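Local coordinates for inactive poly [ADP-ribose] polymerase RCD1 (Arabidopsis thaliana, PDB 5NGO), which belongs to the poly(ADP-ribose) polymerase family but is inactive as an enzyme, and is bound by a downy mildew effector, HaRxL106, that suppresses plant immunity, at residues D8-A11 against V12-M15; D114-E117 against N118-Y122. All blocks are in the same frame, centred on the assembly; numbering follows the deposited sequence.

Contact 1 of 2, residues D8-A11 against V12-M15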
loop_
_atom_site.group_PDB
_atom_site.type_symbol
_atom_site.label_atom_id
_atom_site.label_comp_id
_atom_site.label_asym_id
_atom_site.label_seq_id
_atom_site.Cartn_x
_atom_site.Cartn_y
_atom_site.Cartn_z
ATOM N N ASP A 8 6.451 12.747 -8.884
ATOM C CA ASP A 8 6.950 13.793 -7.997
ATOM C C ASP A 8 5.966 13.993 -6.841
ATOM O O ASP A 8 4.864 13.431 -6.817
ATOM C CB ASP A 8 7.304 15.096 -8.751
ATOM C CG ASP A 8 6.129 15.730 -9.485
ATOM O OD1 ASP A 8 4.956 15.555 -9.080
ATOM O OD2 ASP A 8 6.404 16.430 -10.491
ATOM N N LYS A 9 6.398 14.792 -5.868
ATOM C CA LYS A 9 5.627 14.996 -4.645
ATOM C C LYS A 9 4.295 15.704 -4.911
ATOM O O LYS A 9 3.303 15.357 -4.281
ATOM C CB LYS A 9 6.481 15.734 -3.619
ATOM C CG LYS A 9 7.638 14.857 -3.110
ATOM C CD LYS A 9 8.439 15.503 -1.992
ATOM C CE LYS A 9 9.490 16.437 -2.549
ATOM N NZ LYS A 9 10.560 15.746 -3.319
ATOM N N ASP A 10 4.264 16.656 -5.844
ATOM C CA ASP A 10 3.013 17.336 -6.242
ATOM C C ASP A 10 1.940 16.390 -6.784
ATOM O O ASP A 10 0.765 16.551 -6.460
ATOM C CB ASP A 10 3.264 18.446 -7.274
ATOM C CG ASP A 10 3.791 19.714 -6.642
ATOM O OD1 ASP A 10 3.167 20.207 -5.667
ATOM O OD2 ASP A 10 4.832 20.234 -7.116
ATOM N N ALA A 11 2.340 15.425 -7.605
ATOM C CA ALA A 11 1.394 14.445 -8.142
ATOM C C ALA A 11 0.794 13.565 -7.039
ATOM O O ALA A 11 -0.388 13.231 -7.090
ATOM C CB ALA A 11 2.059 13.590 -9.206
ATOM N N VAL A 12 1.611 13.218 -6.042
ATOM C CA VAL A 12 1.180 12.390 -4.923
ATOM C C VAL A 12 0.162 13.177 -4.118
ATOM O O VAL A 12 -0.893 12.649 -3.778
ATOM C CB VAL A 12 2.359 11.988 -3.995
ATOM C CG1 VAL A 12 1.883 11.247 -2.751
ATOM C CG2 VAL A 12 3.399 11.184 -4.694
ATOM N N LYS A 13 0.501 14.442 -3.827
ATOM C CA LYS A 13 -0.396 15.373 -3.137
ATOM C C LYS A 13 -1.749 15.465 -3.835
ATOM O O LYS A 13 -2.792 15.353 -3.187
ATOM C CB LYS A 13 0.216 16.778 -3.031
ATOM C CG LYS A 13 -0.601 17.707 -2.122
ATOM C CD LYS A 13 0.160 18.935 -1.669
ATOM C CE LYS A 13 0.601 19.792 -2.838
ATOM N NZ LYS A 13 1.257 21.036 -2.356
ATOM N N LYS A 14 -1.708 15.644 -5.153
ATOM C CA LYS A 14 -2.918 15.715 -5.970
ATOM C C LYS A 14 -3.733 14.420 -5.945
ATOM O O LYS A 14 -4.949 14.469 -5.783
ATOM C CB LYS A 14 -2.574 16.110 -7.411
ATOM C CG LYS A 14 -2.497 17.625 -7.566
ATOM C CD LYS A 14 -1.406 18.159 -8.507
ATOM C CE LYS A 14 -0.935 19.539 -8.040
ATOM N NZ LYS A 14 -0.570 20.453 -9.158
ATOM N N MET A 15 -3.067 13.281 -6.100
ATOM C CA MET A 15 -3.706 11.962 -5.925
ATOM C C MET A 15 -4.452 11.847 -4.595
ATOM O O MET A 15 -5.576 11.352 -4.554
ATOM C CB MET A 15 -2.675 10.828 -6.002
ATOM C CG MET A 15 -2.663 10.059 -7.321
ATOM S SD MET A 15 -1.679 8.547 -7.172
ATOM C CE MET A 15 -0.026 9.200 -7.307
#

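Contact 2 of 2, residues D114-E117 against N118-Y122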
loop_
_atom_site.group_PDB
_atom_site.type_symbol
_atom_site.label_atom_id
_atom_site.label_comp_id
_atom_site.label_asym_id
_atom_site.label_seq_id
_atom_site.Cartn_x
_atom_site.Cartn_y
_atom_site.Cartn_z
ATOM N N ASP A 114 -4.006 6.247 12.373
ATOM C CA ASP A 114 -3.947 6.742 13.757
ATOM C C ASP A 114 -3.463 8.182 13.890
ATOM O O ASP A 114 -2.426 8.549 13.351
ATOM C CB ASP A 114 -3.031 5.863 14.616
ATOM C CG ASP A 114 -3.640 4.502 14.938
ATOM O OD1 ASP A 114 -4.583 4.050 14.237
ATOM O OD2 ASP A 114 -3.146 3.872 15.894
ATOM N N VAL A 115 -4.218 8.976 14.632
ATOM C CA VAL A 115 -3.799 10.311 15.052
ATOM C C VAL A 115 -2.638 10.219 16.055
ATOM O O VAL A 115 -2.661 9.390 16.951
ATOM C CB VAL A 115 -5.003 11.088 15.656
ATOM C CG1 VAL A 115 -4.571 12.218 16.557
ATOM C CG2 VAL A 115 -5.885 11.626 14.558
ATOM N N ASP A 116 -1.625 11.065 15.868
ATOM C CA ASP A 116 -0.524 11.209 16.830
ATOM C C ASP A 116 -0.863 12.327 17.833
ATOM O O ASP A 116 -1.967 12.870 17.815
ATOM C CB ASP A 116 0.826 11.435 16.113
ATOM C CG ASP A 116 0.978 12.825 15.469
ATOM O OD1 ASP A 116 0.115 13.719 15.626
ATOM O OD2 ASP A 116 2.009 13.024 14.783
ATOM N N GLU A 117 0.094 12.682 18.686
ATOM C CA GLU A 117 -0.153 13.657 19.746
ATOM C C GLU A 117 -0.638 15.039 19.250
ATOM O O GLU A 117 -1.301 15.756 19.997
ATOM C CB GLU A 117 1.074 13.808 20.637
ATOM C CG GLU A 117 2.313 14.338 19.934
ATOM C CD GLU A 117 3.531 14.337 20.834
ATOM O OE1 GLU A 117 4.301 13.349 20.776
ATOM O OE2 GLU A 117 3.740 15.319 21.595
ATOM N N ASN A 118 -0.316 15.403 17.999
ATOM C CA ASN A 118 -0.684 16.705 17.421
ATOM C C ASN A 118 -1.910 16.699 16.489
ATOM O O ASN A 118 -2.204 17.724 15.842
ATOM C CB ASN A 118 0.527 17.278 16.666
ATOM C CG ASN A 118 1.743 17.468 17.570
ATOM O OD1 ASN A 118 1.689 18.175 18.570
ATOM N ND2 ASN A 118 2.844 16.840 17.226
ATOM N N GLY A 119 -2.619 15.575 16.396
ATOM C CA GLY A 119 -3.753 15.463 15.470
ATOM C C GLY A 119 -3.381 15.090 14.032
ATOM O O GLY A 119 -4.240 15.114 13.167
ATOM N N VAL A 120 -2.134 14.706 13.804
ATOM C CA VAL A 120 -1.649 14.446 12.452
ATOM C C VAL A 120 -1.751 12.946 12.175
ATOM O O VAL A 120 -1.493 12.120 13.046
ATOM C CB VAL A 120 -0.195 14.977 12.263
ATOM C CG1 VAL A 120 0.382 14.635 10.909
ATOM C CG2 VAL A 120 -0.108 16.464 12.515
ATOM N N ARG A 121 -2.115 12.631 10.940
ATOM C CA ARG A 121 -2.261 11.268 10.446
ATOM C C ARG A 121 -1.276 11.018 9.314
ATOM O O ARG A 121 -0.787 11.967 8.698
ATOM C CB ARG A 121 -3.683 11.063 9.935
ATOM C CG ARG A 121 -4.748 11.171 11.002
ATOM C CD ARG A 121 -6.121 11.193 10.347
ATOM N NE ARG A 121 -7.189 11.436 11.316
ATOM C CZ ARG A 121 -7.953 10.507 11.889
ATOM N NH1 ARG A 121 -7.809 9.202 11.621
ATOM N NH2 ARG A 121 -8.883 10.897 12.749
ATOM N N TYR A 122 -0.996 9.747 9.056
ATOM C CA TYR A 122 0.066 9.340 8.139
ATOM C C TYR A 122 -0.390 8.202 7.259
ATOM O O TYR A 122 -0.808 7.157 7.751
ATOM C CB TYR A 122 1.304 8.882 8.905
ATOM C CG TYR A 122 1.865 9.896 9.863
ATOM C CD1 TYR A 122 1.373 10.015 11.146
ATOM C CD2 TYR A 122 2.899 10.756 9.470
ATOM C CE1 TYR A 122 1.890 10.953 12.033
ATOM C CE2 TYR A 122 3.450 11.691 10.345
ATOM C CZ TYR A 122 2.929 11.796 11.633
ATOM O OH TYR A 122 3.437 12.705 12.534
HETATM O O HOH W 1 -1.460 7.685 11.076
#

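Contact 1 of 2, residues D8-A11 against V12-M15
Backbone bonds of the i to i+4 type join residues 8-11 to 12-15 in a first turn that tightens as it proceeds: V12 N reaches D8 O weakly at 3.4 Å, K13 N meets K9 O at 3.0 Å, and K14 N to D10 O and M15 N to A11 O follow as equally regular bonds. D8 occupies the N-cap. With its CG turned between N and C (chi1 60°), the carboxylate reaches forward to the first turn, and OD1 accepts from A11 N at 3.0 Å, meeting the donor nearly along the C-O direction. An amide that has no earlier carbonyl in the helix to use is thereby satisfied, and the negative charge lies where it should suit the helix dipole. This N-cap opens helix 9-19, which lies against the sheet of the PARP-type domain. In this turn V12 faces the sheet, touching V31, F178, V180, L125 and W66, and M15 adds to the contacts with L125 and W66; K9 and K13 also reach V31. V12 packs back on its own turn too, CG2 lying 3.4 Å from D8 O. D10 and K13 run side by side in the same direction, K13 also lying against V28. K13 sends CG anti to its backbone N (chi1 -171°) and bends at chi3, leaving NZ 3.9 Å from D10 OD1, a long salt bridge. K14, by contrast, lays its aliphatic chain over the D10 carbonyl, CD coming 3.4 Å from D10 O, while its NZ stays 5.1 Å from D10 OD1.

Contact 2 of 2, residues D114-E117 against N118-Y122
D114 meets Y122 through a water that donates to D114 O at 2.6 Å and accepts from Y122 N at 2.9 Å. V115 divides its two methyls between the returning residues: CG1 touches G119 CA, while CG2 sits over one face of the R121 guanidinium, 3.5 Å from R121 NE and displaced toward the rim. D116 is the hub. Its N donates to V120 O and its O accepts from G119 N, the pairing of a type I turn followed by a G1 beta bulge, with G119 at a positive phi that calls for glycine. With CG between N and C (chi1 72°), the D116 carboxylate reaches across the turn toward later residues. D116 OD1 takes N118 N at 2.9 Å, closing an Asx turn, and V120 N at 3.1 Å, the two arriving from opposite faces of the carboxylate plane. D116 OD2 accepts from Y122 OH at 2.7 Å and lies in the ring plane at its edge, the carboxylate turned 69° from it. E117 runs alongside N118 and forms a salt bridge with R71. Three donors thus grip one carboxylate and fix its rotation, and with a long, weak ion pair to R71 they would be expected to stabilise its ionised form.

Overall arrangement
Both contacts illustrate how an aspartate satisfying backbone amides can shape a helix start (contact 1) or a tight turn leading to a strand (contact 2), and both lie at the surface with a single buried residue each. Contact 1 relies mainly on main-chain helix bonds, the first of them weak, with apolar side chains turned to the sheet and one long D10-K13 salt bridge beside them. Contact 2 concentrates its polar bonds on one side chain. The centres of contact 1 and contact 2 are about 21 Å apart, and the two do not touch. They nevertheless share a sheet: V12 and M15 rest on L125 of the strand that 118-122 enters, and strand 174-182 is touched by V12 as well as by Y122.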